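Local structure of dipeptide Epimerase (Enterococcus faecalis V583, 3JVA) at residues L135-D138 against V142-Q145; G300-A305 against A348-S353; A305-A308 against N313-R316. The protein belongs to the mandelate racemase/muconate lactonizing enzyme family of the enolase superfamily and binds a magnesium ion in its barrel domain. All coordinates share one frame; numbering follows the deposited sequence.

Contact 1: L135-D138 against V142-Q145; sequences LGID and VMAQ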
loop_
_atom_site.group_PDB
_atom_site.type_symbol
_atom_site.label_atom_id
_atom_site.label_comp_id
_atom_site.label_asym_id
_atom_site.label_seq_id
_atom_site.Cartn_x
_atom_site.Cartn_y
_atom_site.Cartn_z
ATOM N N LEU B 135 -18.970 -35.148 -17.333
ATOM C CA LEU B 135 -19.215 -36.546 -17.020
ATOM C C LEU B 135 -19.846 -36.588 -15.637
ATOM O O LEU B 135 -19.306 -36.017 -14.688
ATOM C CB LEU B 135 -17.905 -37.342 -17.011
ATOM C CG LEU B 135 -17.088 -37.395 -18.304
ATOM C CD1 LEU B 135 -15.823 -38.205 -18.054
ATOM C CD2 LEU B 135 -17.906 -38.018 -19.429
ATOM N N GLY B 136 -20.990 -37.253 -15.521
ATOM C CA GLY B 136 -21.653 -37.339 -14.235
ATOM C C GLY B 136 -20.827 -38.124 -13.236
ATOM O O GLY B 136 -20.170 -39.098 -13.601
ATOM N N ILE B 137 -20.854 -37.705 -11.977
ATOM C CA ILE B 137 -20.091 -38.391 -10.943
ATOM C C ILE B 137 -20.580 -39.825 -10.783
ATOM O O ILE B 137 -21.782 -40.086 -10.749
ATOM C CB ILE B 137 -20.185 -37.638 -9.594
ATOM C CG1 ILE B 137 -19.442 -36.304 -9.708
ATOM C CG2 ILE B 137 -19.578 -38.470 -8.470
ATOM C CD1 ILE B 137 -17.975 -36.444 -10.108
ATOM N N ASP B 138 -19.637 -40.754 -10.699
ATOM C CA ASP B 138 -19.967 -42.165 -10.559
ATOM C C ASP B 138 -18.667 -42.896 -10.234
ATOM O O ASP B 138 -17.625 -42.258 -10.055
ATOM C CB ASP B 138 -20.568 -42.676 -11.874
ATOM C CG ASP B 138 -21.478 -43.875 -11.683
ATOM O OD1 ASP B 138 -22.405 -44.044 -12.502
ATOM O OD2 ASP B 138 -21.268 -44.649 -10.727
ATOM N N VAL B 142 -16.890 -46.575 -14.239
ATOM C CA VAL B 142 -18.052 -46.152 -15.011
ATOM C C VAL B 142 -17.767 -44.832 -15.722
ATOM O O VAL B 142 -18.075 -44.676 -16.903
ATOM C CB VAL B 142 -19.294 -45.983 -14.112
ATOM C CG1 VAL B 142 -20.460 -45.446 -14.931
ATOM C CG2 VAL B 142 -19.663 -47.321 -13.485
ATOM N N MET B 143 -17.175 -43.880 -15.005
ATOM C CA MET B 143 -16.856 -42.593 -15.610
ATOM C C MET B 143 -15.856 -42.791 -16.745
ATOM O O MET B 143 -15.917 -42.114 -17.773
ATOM C CB MET B 143 -16.280 -41.636 -14.563
ATOM C CG MET B 143 -17.247 -41.302 -13.440
ATOM S SD MET B 143 -16.655 -39.948 -12.397
ATOM C CE MET B 143 -16.927 -38.550 -13.515
ATOM N N ALA B 144 -14.942 -43.736 -16.554
ATOM C CA ALA B 144 -13.928 -44.032 -17.555
ATOM C C ALA B 144 -14.563 -44.518 -18.853
ATOM O O ALA B 144 -14.183 -44.077 -19.939
ATOM C CB ALA B 144 -12.956 -45.077 -17.020
ATOM N N GLN B 145 -15.532 -45.421 -18.746
ATOM C CA GLN B 145 -16.191 -45.931 -19.945
ATOM C C GLN B 145 -17.005 -44.820 -20.602
ATOM O O GLN B 145 -17.110 -44.758 -21.827
ATOM C CB GLN B 145 -17.089 -47.133 -19.619
ATOM C CG GLN B 145 -18.322 -46.819 -18.798
ATOM C CD GLN B 145 -19.244 -48.018 -18.660
ATOM O OE1 GLN B 145 -18.866 -49.048 -18.097
ATOM N NE2 GLN B 145 -20.462 -47.891 -19.178
#
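The carboxylate of Asp138 lies flat against Val142. The valine comes over one face, with CB above Asp138 CG and CG1 3.4 Å from Asp138 OD1. Asp138 CB sits beside the next helical side chain, Met143, with Met143 CG 3.9 Å away.

Met143 has the largest share of the contact. Its chain is extended up to SD and then bends (chi3 74°), which tucks CE into the curve of residues 135-137. Met143 CE stands 3.3 Å from Gly136 O and 3.8 Å from Leu135 CB. Ile137 CD1 lies 4.1 Å from Met143 CE, although the side chain of Ile137 starts off away from the helix. Met143 SD accepts a weak hydrogen bond from Asp138 N, 3.5 Å long and bent to 143°. Two of the carbonyl oxygens near the thioether are hydrogen-bonded outside the segments: Gly136 O to Lys146 NZ, and Asp138 O to Arg172 NE.

The contact folds the loop after strand 128-134 back on the first turn of helix 140-152, as part of a beta-alpha step of the barrel. Leu135 also packs on Leu158 and Ile160 of strand 157-161 and on Ile176 of helix 166-180.

Contact 2: G300-A305 against A348-S353; sequences GITAAA and AGLGIS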
loop_
_atom_site.group_PDB
_atom_site.type_symbol
_atom_site.label_atom_id
_atom_site.label_comp_id
_atom_site.label_asym_id
_atom_site.label_seq_id
_atom_site.Cartn_x
_atom_site.Cartn_y
_atom_site.Cartn_z
ATOM N N GLY B 300 -31.385 -21.131 -23.402
ATOM C CA GLY B 300 -30.237 -20.619 -22.676
ATOM C C GLY B 300 -28.922 -21.031 -23.314
ATOM O O GLY B 300 -27.995 -20.226 -23.440
ATOM N N ILE B 301 -28.837 -22.291 -23.728
ATOM C CA ILE B 301 -27.621 -22.796 -24.343
ATOM C C ILE B 301 -27.338 -22.105 -25.668
ATOM O O ILE B 301 -26.197 -21.746 -25.959
ATOM C CB ILE B 301 -27.708 -24.322 -24.588
ATOM C CG1 ILE B 301 -27.641 -25.070 -23.252
ATOM C CG2 ILE B 301 -26.596 -24.761 -25.527
ATOM C CD1 ILE B 301 -26.311 -24.892 -22.504
ATOM N N THR B 302 -28.378 -21.920 -26.472
ATOM C CA THR B 302 -28.210 -21.291 -27.774
ATOM C C THR B 302 -27.737 -19.848 -27.646
ATOM O O THR B 302 -26.832 -19.417 -28.367
ATOM C CB THR B 302 -29.525 -21.370 -28.576
ATOM O OG1 THR B 302 -29.899 -22.749 -28.705
ATOM C CG2 THR B 302 -29.346 -20.774 -29.972
ATOM N N ALA B 303 -28.329 -19.107 -26.715
ATOM C CA ALA B 303 -27.934 -17.723 -26.509
ATOM C C ALA B 303 -26.452 -17.683 -26.136
ATOM O O ALA B 303 -25.677 -16.915 -26.701
ATOM C CB ALA B 303 -28.781 -17.090 -25.401
ATOM N N ALA B 304 -26.061 -18.531 -25.191
ATOM C CA ALA B 304 -24.669 -18.577 -24.754
ATOM C C ALA B 304 -23.718 -18.956 -25.890
ATOM O O ALA B 304 -22.619 -18.411 -25.986
ATOM C CB ALA B 304 -24.521 -19.555 -23.585
ATOM N N ALA B 305 -24.141 -19.879 -26.751
ATOM C CA ALA B 305 -23.309 -20.322 -27.865
ATOM C C ALA B 305 -23.075 -19.198 -28.875
ATOM O O ALA B 305 -21.966 -19.038 -29.382
ATOM C CB ALA B 305 -23.947 -21.535 -28.549
ATOM N N ALA B 348 -32.071 -16.293 -38.507
ATOM C CA ALA B 348 -32.022 -15.040 -37.756
ATOM C C ALA B 348 -32.190 -15.246 -36.254
ATOM O O ALA B 348 -32.902 -16.154 -35.807
ATOM C CB ALA B 348 -33.091 -14.074 -38.272
ATOM N N GLY B 349 -31.530 -14.391 -35.479
ATOM C CA GLY B 349 -31.617 -14.484 -34.032
ATOM C C GLY B 349 -31.073 -15.801 -33.508
ATOM O O GLY B 349 -29.986 -16.228 -33.896
ATOM N N LEU B 350 -31.834 -16.446 -32.628
ATOM C CA LEU B 350 -31.432 -17.720 -32.045
ATOM C C LEU B 350 -31.775 -18.908 -32.939
ATOM O O LEU B 350 -31.327 -20.024 -32.683
ATOM C CB LEU B 350 -32.111 -17.918 -30.689
ATOM C CG LEU B 350 -31.823 -16.879 -29.605
ATOM C CD1 LEU B 350 -32.738 -17.125 -28.420
ATOM C CD2 LEU B 350 -30.359 -16.955 -29.190
ATOM N N GLY B 351 -32.570 -18.664 -33.978
ATOM C CA GLY B 351 -32.972 -19.737 -34.879
ATOM C C GLY B 351 -33.916 -20.706 -34.186
ATOM O O GLY B 351 -34.022 -21.876 -34.560
ATOM N N ILE B 352 -34.619 -20.205 -33.178
ATOM C CA ILE B 352 -35.544 -21.015 -32.393
ATOM C C ILE B 352 -37.012 -20.678 -32.662
ATOM O O ILE B 352 -37.354 -19.531 -32.960
ATOM C CB ILE B 352 -35.230 -20.844 -30.882
ATOM C CG1 ILE B 352 -33.883 -21.511 -30.570
ATOM C CG2 ILE B 352 -36.343 -21.426 -30.021
ATOM C CD1 ILE B 352 -33.406 -21.305 -29.141
ATOM N N SER B 353 -37.867 -21.694 -32.575
ATOM C CA SER B 353 -39.306 -21.531 -32.776
ATOM C C SER B 353 -40.042 -22.520 -31.870
ATOM O O SER B 353 -39.412 -23.339 -31.195
ATOM C CB SER B 353 -39.680 -21.782 -34.241
ATOM O OG SER B 353 -39.307 -23.084 -34.655
#
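Thr302, on helix 298-310, faces Leu350 with 6.4 Å between their CA atoms, in a type II' beta turn from Ala348 to Gly351 that is closed by a hydrogen bond from Gly351 N to Ala348 O and has Gly349 at its first corner, where the positive phi (62°) favours glycine. Leu350 takes the second corner and turns its side chain to the helix.

Thr302 makes the central contact. Its methyl, CG2, is anti to the backbone N and points at the turn. Thr302 CG2 is 3.4 Å from Leu350 O and 4.0 Å from Leu350 CD2. The side chains of Thr302 and Leu350 pass at a slant. Leu350 CD2 continues past the threonine to the next helical residue, 3.7 Å from Ala303 CA and 4.1 Å from Ala303 CB. The small alanine lets the leucine methyl come down on the helix backbone. Ile352 follows the turn and meets Thr302 tip to tip, its CD1 3.8 Å from Thr302 OG1.

The hydroxyl has its polar partners outside the two segments. Thr302 OG1 is hydrogen-bonded to Thr298 O, one turn back on the same helix, and to Val334 N. Leu350 N is held by Asp108 OD1, and Ile104 of helix 96-114 packs on both Ala303 and Leu350. Helix 96-114, helix 298-310 and the turn thus meet at Ile104.

No hydrogen bond crosses between 300-305 and 348-353. The join is buried and largely apolar, with methyl groups doing most of the touching and a single close carbon-to-carbonyl approach. Its cohesion probably comes mainly from fit and the burial of apolar surface, while Thr302 OG1 and Leu350 N are bonded to other parts of the chain.

Contact 3: A305-A308 against N313-R316; sequences AHLA and NITR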
loop_
_atom_site.group_PDB
_atom_site.type_symbol
_atom_site.label_atom_id
_atom_site.label_comp_id
_atom_site.label_asym_id
_atom_site.label_seq_id
_atom_site.Cartn_x
_atom_site.Cartn_y
_atom_site.Cartn_z
ATOM N N ALA B 305 -24.141 -19.879 -26.751
ATOM C CA ALA B 305 -23.309 -20.322 -27.865
ATOM C C ALA B 305 -23.075 -19.198 -28.875
ATOM O O ALA B 305 -21.966 -19.038 -29.382
ATOM C CB ALA B 305 -23.947 -21.535 -28.549
ATOM N N HIS B 306 -24.112 -18.418 -29.167
ATOM C CA HIS B 306 -23.964 -17.299 -30.096
ATOM C C HIS B 306 -22.977 -16.290 -29.516
ATOM O O HIS B 306 -22.129 -15.760 -30.226
ATOM C CB HIS B 306 -25.322 -16.631 -30.349
ATOM C CG HIS B 306 -26.148 -17.330 -31.387
ATOM N ND1 HIS B 306 -26.152 -16.950 -32.712
ATOM C CD2 HIS B 306 -26.948 -18.419 -31.305
ATOM C CE1 HIS B 306 -26.919 -17.775 -33.401
ATOM N NE2 HIS B 306 -27.414 -18.677 -32.572
ATOM N N LEU B 307 -23.091 -16.026 -28.219
ATOM C CA LEU B 307 -22.188 -15.091 -27.558
ATOM C C LEU B 307 -20.749 -15.611 -27.580
ATOM O O LEU B 307 -19.816 -14.869 -27.898
ATOM C CB LEU B 307 -22.616 -14.879 -26.106
ATOM C CG LEU B 307 -21.672 -13.976 -25.299
ATOM C CD1 LEU B 307 -21.573 -12.594 -25.953
ATOM C CD2 LEU B 307 -22.177 -13.861 -23.875
ATOM N N ALA B 308 -20.578 -16.882 -27.232
ATOM C CA ALA B 308 -19.254 -17.496 -27.197
ATOM C C ALA B 308 -18.614 -17.460 -28.580
ATOM O O ALA B 308 -17.453 -17.080 -28.730
ATOM C CB ALA B 308 -19.358 -18.934 -26.701
ATOM N N ASN B 313 -12.497 -13.316 -26.910
ATOM C CA ASN B 313 -12.006 -13.612 -25.569
ATOM C C ASN B 313 -12.737 -14.717 -24.805
ATOM O O ASN B 313 -12.271 -15.144 -23.746
ATOM C CB ASN B 313 -11.960 -12.335 -24.724
ATOM C CG ASN B 313 -11.072 -12.486 -23.511
ATOM O OD1 ASN B 313 -9.874 -12.758 -23.633
ATOM N ND2 ASN B 313 -11.650 -12.318 -22.330
ATOM N N ILE B 314 -13.882 -15.172 -25.308
ATOM C CA ILE B 314 -14.578 -16.280 -24.654
ATOM C C ILE B 314 -13.982 -17.455 -25.410
ATOM O O ILE B 314 -14.476 -17.864 -26.457
ATOM C CB ILE B 314 -16.114 -16.211 -24.840
ATOM C CG1 ILE B 314 -16.657 -14.927 -24.189
ATOM C CG2 ILE B 314 -16.776 -17.418 -24.171
ATOM C CD1 ILE B 314 -18.177 -14.782 -24.278
ATOM N N THR B 315 -12.894 -17.980 -24.858
ATOM C CA THR B 315 -12.127 -19.046 -25.482
ATOM C C THR B 315 -12.481 -20.477 -25.125
ATOM O O THR B 315 -11.980 -21.409 -25.754
ATOM C CB THR B 315 -10.650 -18.844 -25.180
ATOM O OG1 THR B 315 -10.451 -18.934 -23.766
ATOM C CG2 THR B 315 -10.200 -17.478 -25.660
ATOM N N ARG B 316 -13.319 -20.649 -24.109
ATOM C CA ARG B 316 -13.744 -21.973 -23.673
ATOM C C ARG B 316 -15.255 -21.993 -23.502
ATOM O O ARG B 316 -15.865 -20.963 -23.225
ATOM C CB ARG B 316 -13.086 -22.340 -22.339
ATOM C CG ARG B 316 -11.570 -22.473 -22.392
ATOM C CD ARG B 316 -11.052 -22.960 -21.049
ATOM N NE ARG B 316 -9.620 -23.254 -21.045
ATOM C CZ ARG B 316 -8.658 -22.358 -20.845
ATOM N NH1 ARG B 316 -8.956 -21.081 -20.629
ATOM N NH2 ARG B 316 -7.389 -22.748 -20.839
#
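Ile314 meets two consecutive helical residues, Leu307 and Ala308, and the side-chain contacts are apolar. Ile314 CD1 approaches Leu307 CG at 3.7 Å and Leu307 CD2 at 4.1 Å, and the two side chains cross at about a right angle. The other branch of the isoleucine, CG2, lies 3.9 Å from Ala308 CB. The two branches divide the work: CG1 is anti to the carbonyl carbon (chi1 -62°) and takes CD1 to the leucine, while CG2 is set on the alanine. The small Ala308 is consistent with the close approach of the chains, 5.5 Å between Ala308 CA and Ile314 CA.

No hydrogen bond crosses the contact. The polar residues of 313-316 bond to other partners. Asn313 ND2 bonds Ile286 O and Asn278 OD1, Thr315 OG1 bonds Glu287 OE1, and Arg316 NE forms a salt bridge with Glu212.

The apolar layer extends to Ile290, which touches both Ala308 and Ile314, and to Leu275 of helix 271-284, which touches Leu307. Strand 287-290, helix 298-310 and the parallel strand 314-317 form a beta-alpha-beta unit. Such packing of a helix over its strands is characteristic of the TIM-type barrel of the enolase superfamily.

Overall arrangement
Contacts 2 and 3 share helix 298-310 and Ala305, and their centres are about 13 Å apart. Both are buried and mainly apolar. They differ in what the helix meets: contact 3 joins it to a neighbouring barrel strand, contact 2 to the turn near the C-terminus, next to helix 96-114. His306 links them, with its CE1 3.5 Å from Gly349 O. Contact 1 stands apart, about 29 Å from contact 2 and 27 Å from contact 3 between centres. It is only partly buried and lies farther from the centre of the chain. Its chemistry is more mixed, with a thioether, a carboxylate and carbonyl oxygens beside the apolar groups.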